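Local coordinates for protein putative DD-carboxypeptidase TP_0574 (Treponema pallidum, PDB 1O75) that binds penicillin and shows zinc-stimulated carboxypeptidase activity on synthetic depsipeptides, possibly acting as a D,D-carboxypeptidase that lowers peptidoglycan cross-linking, at residues B[71-76]-B[103-108]; B[79-84]-B[91-96]; B[215-220]-B[325-330]; B[232-237]-B[290-295]. The protein carries 2 engineered substitutions. All blocks are in the same frame, centred on the assembly; numbering follows the deposited sequence. Where two conformers were deposited one is given.

Contact 1: residues B[71-76]-B[103-108]; sequences VEVLGE and KMVRAS. With XE (xenon), chain G.
Val73 and Val105 face each other as a hydrogen-bonded pair at the middle of an antiparallel ladder whose short axes run 146° apart. The backbone bonds come first. Val73 N reaches Val105 O at 2.9 Å and Val105 N returns to Val73 O at 3.1 Å; Gly75 and Lys103 repeat the double exchange farther along. At the other end Ala107 N bonds to Val71 O, and a water joins the remaining backbone atoms, accepting from Val71 N and donating to Ala107 O.

Apolar contacts divide between two faces. On the Val73 face, its CG2 meets CG2 of Val105 at 3.7 Å; both methyls sit between backbone N and carbonyl carbon, the torsion that brings them together. Phe138 touches both valines on this side. On the Leu74 face, Met104 was modelled in two conformers. In the one given, its CE lies 3.9 Å from CD1 of Leu74; the chain, extended through chi2, bends at chi3 (-74°), which also sets CE 3.6 Å from the xenon.

The xenon also lies 3.7 Å from Glu72 O and 3.8 Å from Leu74 N, and Lys151 completes its pocket. Of the polar ends, Glu72 OE1 is hydrogen-bonded to His153, while its OE2 remains 5.5 Å from Arg106 NH1. The ladder is thus held chiefly by backbone bonds and aliphatic packing, with the xenon site bordered by backbone atoms and, at least in this conformer, by a thioether methyl, consistent with van der Waals binding.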
# COMPACT_ATOMS: atom_id res chain seq x y z
N VAL B 71 -18.96 14.40 12.73
CA VAL B 71 -18.79 14.74 11.32
C VAL B 71 -20.05 15.14 10.58
O VAL B 71 -21.13 14.59 10.84
CB VAL B 71 -18.23 13.51 10.57
CG1 VAL B 71 -18.09 13.81 9.05
CG2 VAL B 71 -16.92 13.07 11.20
N GLU B 72 -19.92 16.09 9.66
CA GLU B 72 -21.04 16.47 8.80
C GLU B 72 -20.52 16.37 7.38
O GLU B 72 -19.35 16.68 7.11
CB GLU B 72 -21.50 17.92 9.03
CG GLU B 72 -22.20 18.16 10.35
CD GLU B 72 -22.60 19.62 10.50
OE1 GLU B 72 -21.72 20.50 10.46
OE2 GLU B 72 -23.80 19.89 10.65
N VAL B 73 -21.37 15.91 6.47
CA VAL B 73 -20.98 15.82 5.08
C VAL B 73 -22.01 16.57 4.24
O VAL B 73 -23.18 16.65 4.60
CB VAL B 73 -20.88 14.35 4.59
CG1 VAL B 73 -19.72 13.65 5.29
CG2 VAL B 73 -22.16 13.61 4.89
N LEU B 74 -21.53 17.15 3.15
CA LEU B 74 -22.35 17.89 2.21
C LEU B 74 -22.26 17.12 0.89
O LEU B 74 -21.17 16.70 0.49
CB LEU B 74 -21.77 19.28 1.99
CG LEU B 74 -22.51 20.15 0.96
CD1 LEU B 74 -23.81 20.64 1.60
CD2 LEU B 74 -21.64 21.35 0.55
N GLY B 75 -23.40 16.96 0.22
CA GLY B 75 -23.40 16.25 -1.05
C GLY B 75 -24.29 16.89 -2.10
O GLY B 75 -25.18 17.69 -1.76
N GLU B 76 -24.05 16.56 -3.37
CA GLU B 76 -24.84 17.09 -4.48
C GLU B 76 -25.77 16.01 -5.01
O GLU B 76 -25.38 14.84 -5.12
CB GLU B 76 -23.95 17.56 -5.62
CG GLU B 76 -22.89 18.54 -5.20
CD GLU B 76 -22.03 18.98 -6.36
OE1 GLU B 76 -21.82 18.18 -7.30
OE2 GLU B 76 -21.54 20.12 -6.32
N LYS B 103 -27.47 18.80 0.10
CA LYS B 103 -28.03 18.41 1.38
C LYS B 103 -26.84 18.21 2.32
O LYS B 103 -25.77 17.78 1.89
CB LYS B 103 -28.80 17.11 1.22
CG LYS B 103 -29.65 16.74 2.42
CD LYS B 103 -30.89 17.63 2.54
CE LYS B 103 -31.90 17.36 1.43
NZ LYS B 103 -33.24 17.99 1.68
N MET B 104 -27.03 18.55 3.59
CA MET B 104 -25.98 18.38 4.59
C MET B 104 -26.56 17.55 5.71
O MET B 104 -27.63 17.83 6.22
CB MET B 104 -25.52 19.74 5.13
CG MET B 104 -24.31 19.65 6.06
SD MET B 104 -23.74 21.26 6.63
CE MET B 104 -22.95 21.89 5.15
N VAL B 105 -25.84 16.50 6.09
CA VAL B 105 -26.29 15.63 7.15
C VAL B 105 -25.13 15.29 8.04
O VAL B 105 -23.98 15.51 7.68
CB VAL B 105 -26.83 14.28 6.57
CG1 VAL B 105 -28.04 14.55 5.65
CG2 VAL B 105 -25.72 13.57 5.77
N ARG B 106 -25.44 14.79 9.23
CA ARG B 106 -24.42 14.35 10.15
C ARG B 106 -24.13 12.89 9.75
O ARG B 106 -25.05 12.16 9.38
CB ARG B 106 -24.94 14.40 11.59
CG ARG B 106 -25.24 15.81 12.07
CD ARG B 106 -25.53 15.84 13.57
NE ARG B 106 -26.87 15.36 13.88
CZ ARG B 106 -27.99 16.01 13.58
NH1 ARG B 106 -27.94 17.18 12.95
NH2 ARG B 106 -29.16 15.48 13.89
N ALA B 107 -22.86 12.48 9.80
CA ALA B 107 -22.48 11.11 9.48
C ALA B 107 -21.92 10.56 10.78
O ALA B 107 -20.93 11.09 11.32
CB ALA B 107 -21.41 11.08 8.37
N SER B 108 -22.55 9.52 11.31
CA SER B 108 -22.11 8.99 12.59
C SER B 108 -22.47 7.52 12.69
O SER B 108 -23.56 7.12 12.28
CB SER B 108 -22.79 9.79 13.72
OG SER B 108 -22.34 9.40 15.01
XE XE G . -19.97 19.88 5.36
O HOH W 1 -20.25 11.97 13.74

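Contact 2: residues B[79-84]-B[91-96]; sequences LSKQET and KKWEYE
Thr84 packs against both Lys92 and Glu94: its CG2 lies only 3.4 Å from Lys92 CG, tighter than usual for two carbons, and meets the Glu94 carboxylate as those two side chains cross at about a right angle. Backbone bonds in both directions between Thr84 and Lys92 hold this pair in place. Glu94 OE2 also accepts from Gln82 NE2 at 3.2 Å, met nearly head-on, with the amide and carboxylate planes 61° apart.

At the other end Glu96 O accepts from Leu79 N at 2.8 Å and weakly from Ser80 N at 3.3 Å, the two-to-one pairing of a classic beta bulge. On the opposite sheet face the Trp93 ring, in the given one of its two conformers, lies between Lys81 and Glu83. There Lys81 NZ stands over one ring face, 4.4 Å from the five-membered ring centroid, in a cation-pi contact; Glu83 CG lies over the opposite face, toward its rim. Lys81 NZ additionally salt-bridges Glu144.

These strands form the hairpin 69-85/91-98. Strand 143-163 packs against Tyr95, whose hydroxyl bonds to Ser136. The second subunit approaches the Glu94 face, where its Arg401 and Asp376 form salt bridges with Glu94 and Lys92, respectively.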
# COMPACT_ATOMS: atom_id res chain seq x y z
N LEU B 79 -27.80 12.58 -10.38
CA LEU B 79 -28.66 12.53 -11.56
C LEU B 79 -28.46 11.20 -12.28
O LEU B 79 -29.37 10.68 -12.93
CB LEU B 79 -28.33 13.68 -12.51
CG LEU B 79 -28.65 15.07 -11.94
CD1 LEU B 79 -28.19 16.12 -12.92
CD2 LEU B 79 -30.15 15.19 -11.68
N SER B 80 -27.25 10.64 -12.19
CA SER B 80 -27.01 9.33 -12.80
C SER B 80 -25.74 8.74 -12.26
O SER B 80 -24.87 9.47 -11.77
CB SER B 80 -26.91 9.43 -14.33
OG SER B 80 -25.65 9.93 -14.73
N LYS B 81 -25.63 7.43 -12.31
CA LYS B 81 -24.41 6.80 -11.87
C LYS B 81 -24.21 5.47 -12.57
O LYS B 81 -25.18 4.85 -13.03
CB LYS B 81 -24.36 6.68 -10.35
CG LYS B 81 -25.34 5.75 -9.69
CD LYS B 81 -24.88 5.61 -8.24
CE LYS B 81 -25.67 4.61 -7.45
NZ LYS B 81 -25.15 4.53 -6.05
N GLN B 82 -22.95 5.06 -12.66
CA GLN B 82 -22.55 3.85 -13.35
C GLN B 82 -21.50 3.12 -12.50
O GLN B 82 -20.63 3.76 -11.89
CB GLN B 82 -21.98 4.23 -14.72
CG GLN B 82 -20.95 5.39 -14.62
CD GLN B 82 -20.61 6.07 -15.96
OE1 GLN B 82 -21.46 6.72 -16.60
NE2 GLN B 82 -19.35 5.94 -16.38
N GLU B 83 -21.59 1.80 -12.43
CA GLU B 83 -20.64 1.07 -11.62
C GLU B 83 -19.38 0.75 -12.42
O GLU B 83 -19.44 0.50 -13.62
CB GLU B 83 -21.26 -0.23 -11.10
CG GLU B 83 -20.39 -0.95 -10.08
CD GLU B 83 -21.01 -2.27 -9.58
OE1 GLU B 83 -21.07 -3.25 -10.36
OE2 GLU B 83 -21.43 -2.31 -8.42
N THR B 84 -18.24 0.79 -11.75
CA THR B 84 -16.98 0.46 -12.40
C THR B 84 -16.12 -0.21 -11.33
O THR B 84 -16.61 -0.54 -10.27
CB THR B 84 -16.29 1.73 -12.99
OG1 THR B 84 -15.07 1.34 -13.63
CG2 THR B 84 -15.99 2.74 -11.91
N LYS B 91 -15.66 -2.74 -6.55
CA LYS B 91 -16.69 -1.92 -7.20
C LYS B 91 -16.71 -0.49 -6.67
O LYS B 91 -16.55 -0.27 -5.47
CB LYS B 91 -18.07 -2.55 -6.98
CG LYS B 91 -18.20 -3.96 -7.55
CD LYS B 91 -17.85 -3.99 -9.04
CE LYS B 91 -17.95 -5.41 -9.61
NZ LYS B 91 -17.46 -5.45 -11.03
N LYS B 92 -16.90 0.47 -7.57
CA LYS B 92 -17.00 1.88 -7.19
C LYS B 92 -17.97 2.52 -8.20
O LYS B 92 -18.33 1.88 -9.20
CB LYS B 92 -15.65 2.58 -7.26
CG LYS B 92 -15.03 2.51 -8.63
CD LYS B 92 -13.75 3.30 -8.70
CE LYS B 92 -14.01 4.78 -8.58
NZ LYS B 92 -12.72 5.52 -8.56
N TRP B 93 -18.38 3.76 -7.94
CA TRP B 93 -19.35 4.44 -8.80
C TRP B 93 -18.87 5.77 -9.36
O TRP B 93 -18.17 6.51 -8.70
CB TRP B 93 -20.64 4.66 -8.01
CG TRP B 93 -21.32 3.36 -7.74
CD1 TRP B 93 -22.27 2.76 -8.52
CD2 TRP B 93 -20.98 2.41 -6.71
NE1 TRP B 93 -22.52 1.48 -8.06
CE2 TRP B 93 -21.74 1.25 -6.95
CE3 TRP B 93 -20.09 2.44 -5.62
CZ2 TRP B 93 -21.64 0.10 -6.13
CZ3 TRP B 93 -20.00 1.29 -4.80
CH2 TRP B 93 -20.77 0.14 -5.07
N GLU B 94 -19.28 6.05 -10.60
CA GLU B 94 -18.93 7.28 -11.29
C GLU B 94 -20.29 7.98 -11.41
O GLU B 94 -21.29 7.35 -11.75
CB GLU B 94 -18.28 6.98 -12.62
CG GLU B 94 -16.80 6.68 -12.39
CD GLU B 94 -16.18 5.87 -13.47
OE1 GLU B 94 -14.95 5.64 -13.40
OE2 GLU B 94 -16.93 5.46 -14.39
N TYR B 95 -20.31 9.27 -11.13
CA TYR B 95 -21.55 10.03 -11.06
C TYR B 95 -21.72 11.26 -11.92
O TYR B 95 -20.76 11.81 -12.45
CB TYR B 95 -21.74 10.55 -9.63
CG TYR B 95 -21.70 9.55 -8.51
CD1 TYR B 95 -22.87 9.04 -7.98
CD2 TYR B 95 -20.48 9.17 -7.91
CE1 TYR B 95 -22.87 8.19 -6.88
CE2 TYR B 95 -20.47 8.31 -6.79
CZ TYR B 95 -21.66 7.83 -6.29
OH TYR B 95 -21.71 6.98 -5.21
N GLU B 96 -22.98 11.69 -11.98
CA GLU B 96 -23.39 12.91 -12.64
C GLU B 96 -24.26 13.53 -11.55
O GLU B 96 -25.10 12.84 -10.94
CB GLU B 96 -24.20 12.62 -13.89
CG GLU B 96 -24.37 13.82 -14.79
CD GLU B 96 -25.18 13.51 -16.04
OE1 GLU B 96 -24.88 12.49 -16.70
OE2 GLU B 96 -26.11 14.30 -16.36

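Contact 3: residues B[215-220]-B[325-330]; sequences DTVGTG and VVADVR
The segments of strands 212-220 and 325-331 run at 30° to each other with a closest axis approach of 8.2 Å, and no direct hydrogen bond joins them; the nearest CA pair, Val217 and Val329, is 7.5 Å apart. This separation places the contact between facing sheets, where side chains bridge the gap as in a beta sandwich, consistent with the E-set clan to which domain C is assigned.

Val217 supplies the apolar part through both its methyls. CG2 touches Ala327 CB at 4.2 Å, while CG1 faces Val329 CG2 at 4.4 Å. With CG1 anti to its backbone N (chi1 179°), the valine straddles two successive inward-pointing residues of the other strand, Ala327 and Val329. The packing is loose by these distances, in keeping with the modest 175 Å² buried in total.

Thr219, two residues farther on, also directs its CB toward the other strand. Its OG1 lies 3.1 Å from Val329 CG2, a close polar-apolar approach in which the two side chains cross obliquely. Its methyl reaches the carbonyl of Arg330, CG2 to O 4.1 Å. A water near this end links Thr219 OG1 and Arg330 O only doubtfully.

Each partner is an edge strand of its own four-stranded antiparallel sheet within the chain. Strand 212-220 is backed by 229-237, with a classic beta bulge where Asp215 and Thr216 both face Met234; strand 325-331 is backed by 311-319. Val214 continues the interface by touching Val325 and Ala327, and Leu235 of strand 229-237 also packs on Val325. Thr219 also makes backbone hydrogen bonds to the second subunit and packs on its Ser87.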
# COMPACT_ATOMS: atom_id res chain seq x y z
N ASP B 215 6.55 0.24 16.59
CA ASP B 215 7.31 -0.85 15.99
C ASP B 215 8.48 -0.12 15.31
O ASP B 215 9.65 -0.32 15.65
CB ASP B 215 6.44 -1.61 14.98
CG ASP B 215 7.18 -2.76 14.31
OD1 ASP B 215 8.38 -2.96 14.58
OD2 ASP B 215 6.54 -3.48 13.51
N THR B 216 8.15 0.75 14.37
CA THR B 216 9.15 1.57 13.67
C THR B 216 8.49 2.90 13.30
O THR B 216 7.25 3.01 13.31
CB THR B 216 9.65 0.96 12.36
OG1 THR B 216 8.55 0.78 11.46
CG2 THR B 216 10.34 -0.38 12.61
N VAL B 217 9.31 3.89 12.97
CA VAL B 217 8.81 5.21 12.57
C VAL B 217 9.49 5.63 11.29
O VAL B 217 10.72 5.63 11.23
CB VAL B 217 9.14 6.30 13.60
CG1 VAL B 217 8.61 7.64 13.10
CG2 VAL B 217 8.56 5.96 14.95
N GLY B 218 8.69 6.00 10.29
CA GLY B 218 9.23 6.46 9.02
C GLY B 218 9.02 7.97 8.90
O GLY B 218 8.12 8.52 9.53
N THR B 219 9.84 8.64 8.08
CA THR B 219 9.74 10.08 7.91
C THR B 219 9.68 10.41 6.41
O THR B 219 10.39 9.80 5.61
CB THR B 219 10.95 10.77 8.56
OG1 THR B 219 10.86 10.60 9.98
CG2 THR B 219 10.96 12.26 8.27
N GLY B 220 8.83 11.37 6.05
CA GLY B 220 8.71 11.76 4.65
C GLY B 220 8.59 13.27 4.51
O GLY B 220 8.26 13.94 5.49
N VAL B 325 0.96 6.26 23.22
CA VAL B 325 2.05 5.73 22.43
C VAL B 325 2.92 6.93 22.11
O VAL B 325 2.46 7.86 21.45
CB VAL B 325 1.55 5.13 21.12
CG1 VAL B 325 2.75 4.72 20.25
CG2 VAL B 325 0.64 3.94 21.43
N VAL B 326 4.17 6.92 22.57
CA VAL B 326 5.05 8.06 22.36
C VAL B 326 6.10 7.73 21.32
O VAL B 326 6.77 6.70 21.42
CB VAL B 326 5.76 8.48 23.69
CG1 VAL B 326 6.64 9.70 23.46
CG2 VAL B 326 4.71 8.81 24.76
N ALA B 327 6.28 8.62 20.36
CA ALA B 327 7.27 8.41 19.31
C ALA B 327 8.12 9.65 19.10
O ALA B 327 7.58 10.75 19.00
CB ALA B 327 6.58 8.03 17.99
N ASP B 328 9.43 9.47 19.03
CA ASP B 328 10.33 10.59 18.79
C ASP B 328 10.80 10.56 17.33
O ASP B 328 11.18 9.50 16.81
CB ASP B 328 11.55 10.51 19.72
CG ASP B 328 11.19 10.80 21.19
OD1 ASP B 328 10.07 11.27 21.45
OD2 ASP B 328 12.04 10.57 22.08
N VAL B 329 10.77 11.71 16.68
CA VAL B 329 11.18 11.79 15.28
C VAL B 329 11.88 13.11 15.02
O VAL B 329 11.66 14.09 15.73
CB VAL B 329 9.94 11.66 14.34
CG1 VAL B 329 8.99 12.85 14.53
CG2 VAL B 329 10.41 11.64 12.91
N ARG B 330 12.73 13.14 14.01
CA ARG B 330 13.43 14.38 13.68
C ARG B 330 13.09 14.81 12.25
O ARG B 330 13.13 13.99 11.34
CB ARG B 330 14.94 14.20 13.81
CG ARG B 330 15.72 15.51 13.52
CD ARG B 330 17.21 15.25 13.31
NE ARG B 330 17.87 16.45 12.81
CZ ARG B 330 19.13 16.48 12.39
NH1 ARG B 330 19.86 15.37 12.40
NH2 ARG B 330 19.67 17.61 11.97
O HOH W 2 13.87 11.69 10.64

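Contact 4: residues B[232-237]-B[290-295]; sequences SVMLKR and RVPRIS. With PDX (2,3-di-O-sulfo-alpha-D-glucopyranose), chain C; PDX (2,3-di-O-sulfo-alpha-D-glucopyranose), chain D.
The guanidinium of Arg293 has Val291 CG1 over one face, 3.7 Å above it and toward the rim, and sulfate oxygen O3S of the chain C sugar in plane at its edge. NH2 reaches that O3S at 2.8 Å, a weak bond by its 122° angle, and NH1 bonds weakly to ring oxygen O5 of the chain D sugar. CG anti to the backbone N (chi1 169°) and a bend at chi3 carry the group to both sugars.

Met234 lines the site from the other segment. Its SD touches Val291 CG1 at 3.7 Å, and bends at chi2 and chi3 bring CE within 3.3 Å of sulfate oxygen O2S of chain D. Away from the sugars, Leu235 CD1 packs against Ile294 CD1.

Backbone bonds pair Val233 with Ile294 in both directions, and Leu235 N with Pro292 O. Pro292 centres an inverse gamma turn. Arg290 N donates almost straight (177°) to the chain C sulfate oxygen O2X, and Val291 N weakly to O1S. The glycan is also bound by Arg88 and by Arg290 N and Val291 N of the second subunit. This is a sulfated-glycan site at the entry to an antiparallel strand, combining main-chain N-H groups with arginine.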
# COMPACT_ATOMS: atom_id res chain seq x y z
N SER B 232 5.40 8.44 9.88
CA SER B 232 4.55 7.28 9.74
C SER B 232 4.90 6.35 10.88
O SER B 232 5.97 5.74 10.89
CB SER B 232 4.83 6.56 8.42
OG SER B 232 4.26 7.30 7.36
N VAL B 233 4.00 6.23 11.85
CA VAL B 233 4.27 5.37 12.97
C VAL B 233 3.70 3.97 12.74
O VAL B 233 2.48 3.81 12.64
CB VAL B 233 3.67 5.99 14.27
CG1 VAL B 233 4.02 5.13 15.48
CG2 VAL B 233 4.18 7.43 14.46
N MET B 234 4.56 2.97 12.62
CA MET B 234 4.09 1.59 12.48
C MET B 234 3.94 1.07 13.91
O MET B 234 4.82 1.29 14.75
CB MET B 234 5.10 0.75 11.70
CG MET B 234 5.19 1.14 10.23
SD MET B 234 3.82 0.47 9.29
CE MET B 234 4.34 -1.30 9.24
N LEU B 235 2.84 0.38 14.18
CA LEU B 235 2.56 -0.11 15.54
C LEU B 235 2.63 -1.63 15.74
O LEU B 235 2.49 -2.40 14.79
CB LEU B 235 1.15 0.36 15.92
CG LEU B 235 0.93 1.87 15.83
CD1 LEU B 235 -0.55 2.17 15.92
CD2 LEU B 235 1.66 2.59 16.98
N LYS B 236 2.89 -2.04 16.98
CA LYS B 236 2.90 -3.47 17.33
C LYS B 236 2.38 -3.58 18.76
O LYS B 236 2.18 -2.57 19.44
CB LYS B 236 4.30 -4.09 17.18
CG LYS B 236 5.34 -3.60 18.18
CD LYS B 236 6.71 -4.24 17.91
CE LYS B 236 7.72 -3.90 19.01
NZ LYS B 236 9.05 -4.50 18.72
N ARG B 237 2.13 -4.80 19.21
CA ARG B 237 1.60 -4.99 20.54
C ARG B 237 2.71 -4.85 21.57
O ARG B 237 3.88 -5.14 21.28
CB ARG B 237 0.92 -6.36 20.66
CG ARG B 237 -0.36 -6.33 21.49
CD ARG B 237 -1.17 -7.62 21.33
NE ARG B 237 -0.43 -8.77 21.82
CZ ARG B 237 -0.84 -10.03 21.70
NH1 ARG B 237 -1.99 -10.29 21.10
NH2 ARG B 237 -0.08 -11.03 22.16
N ARG B 290 -4.74 -3.47 6.35
CA ARG B 290 -3.98 -4.35 7.23
C ARG B 290 -2.68 -3.80 7.81
O ARG B 290 -2.16 -4.37 8.76
CB ARG B 290 -3.69 -5.65 6.48
CG ARG B 290 -4.95 -6.43 6.11
CD ARG B 290 -4.71 -7.22 4.87
NE ARG B 290 -5.71 -8.27 4.68
CZ ARG B 290 -5.91 -9.27 5.52
NH1 ARG B 290 -5.18 -9.36 6.64
NH2 ARG B 290 -6.80 -10.20 5.24
N VAL B 291 -2.17 -2.70 7.26
CA VAL B 291 -0.92 -2.12 7.76
C VAL B 291 -1.23 -1.25 8.98
O VAL B 291 -1.93 -0.25 8.88
CB VAL B 291 -0.24 -1.29 6.66
CG1 VAL B 291 1.12 -0.79 7.15
CG2 VAL B 291 -0.07 -2.15 5.42
N PRO B 292 -0.69 -1.63 10.16
CA PRO B 292 -0.91 -0.90 11.41
C PRO B 292 -0.12 0.40 11.48
O PRO B 292 0.81 0.56 12.27
CB PRO B 292 -0.48 -1.93 12.47
CG PRO B 292 0.71 -2.58 11.80
CD PRO B 292 0.27 -2.74 10.33
N ARG B 293 -0.52 1.34 10.64
CA ARG B 293 0.19 2.61 10.54
C ARG B 293 -0.68 3.82 10.86
O ARG B 293 -1.87 3.85 10.52
CB ARG B 293 0.75 2.73 9.12
CG ARG B 293 1.30 4.08 8.71
CD ARG B 293 1.85 3.99 7.28
NE ARG B 293 0.82 3.48 6.37
CZ ARG B 293 1.01 2.64 5.36
NH1 ARG B 293 2.22 2.17 5.08
NH2 ARG B 293 -0.03 2.25 4.63
N ILE B 294 -0.11 4.80 11.54
CA ILE B 294 -0.81 6.05 11.80
C ILE B 294 0.18 7.11 11.38
O ILE B 294 1.35 7.06 11.78
CB ILE B 294 -1.19 6.22 13.27
CG1 ILE B 294 -2.24 5.15 13.62
CG2 ILE B 294 -1.79 7.62 13.50
CD1 ILE B 294 -2.92 5.39 14.91
N SER B 295 -0.25 8.04 10.53
CA SER B 295 0.64 9.10 10.05
C SER B 295 0.28 10.45 10.67
O SER B 295 -0.90 10.78 10.84
CB SER B 295 0.57 9.17 8.53
OG SER B 295 0.97 7.92 7.99
C1 PDX C . -1.66 -0.13 1.46
C2 PDX C . -3.01 -0.58 1.98
C3 PDX C . -3.42 -1.90 1.34
C4 PDX C . -3.37 -1.84 -0.19
C5 PDX C . -1.99 -1.39 -0.63
C6 PDX C . -1.84 -1.23 -2.10
O2 PDX C . -2.90 -0.70 3.41
O3 PDX C . -4.77 -2.19 1.73
O4 PDX C . -3.75 -3.12 -0.78
O5 PDX C . -1.64 -0.09 -0.00
O6 PDX C . -1.35 0.09 -2.41
O1S PDX C . -3.75 -0.25 5.52
O2S PDX C . -4.93 0.67 3.66
O3S PDX C . -2.73 1.57 4.25
O1X PDX C . -6.58 -3.29 2.61
O2X PDX C . -4.38 -3.65 3.45
O3X PDX C . -4.99 -4.57 1.33
S PDX C . -3.64 0.23 4.27
S' PDX C . -5.15 -3.50 2.35
C1 PDX D . 3.24 -1.48 3.79
C2 PDX D . 3.02 -3.01 3.66
C3 PDX D . 2.81 -3.39 2.18
C4 PDX D . 1.67 -2.57 1.53
C5 PDX D . 1.88 -1.07 1.79
C6 PDX D . 0.67 -0.28 1.39
O1 PDX D . 4.41 -1.13 3.07
O2 PDX D . 4.17 -3.73 4.17
O3 PDX D . 2.46 -4.80 2.10
O4 PDX D . 1.51 -2.97 0.15
O5 PDX D . 2.08 -0.80 3.22
O6 PDX D . -0.55 -0.92 1.86
O1S PDX D . 5.12 -5.07 5.84
O2S PDX D . 3.79 -3.16 6.56
O3S PDX D . 2.77 -5.13 5.67
O1X PDX D . 2.88 -5.44 -0.04
O2X PDX D . 4.46 -6.02 1.67
O3X PDX D . 2.35 -7.11 1.63
S PDX D . 4.01 -4.38 5.51
S' PDX D . 3.13 -5.92 1.36

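In the fold
From the N terminus, strand 69-85 enters contact 1 and then contact 2. The hairpin with strand 91-98 closes contact 2 first; strand 101-114 then returns to 69-85, so contact 1 encloses contact 2, their centres 19 Å apart in one mixed sheet. Both are complete before contact 3 opens at 215-220. Strand 229-237 follows, and its pairing with 290-295 closes contact 4 inside the longer loop that contact 3 closes at 325-330. Contacts 3 and 4 adjoin through neighbouring strands, including probable backbone bonds Asp215 N to Met234 O and Ser232 N to Gly218 O. Contact 4 knits one sheet; contact 3 packs that sheet against another.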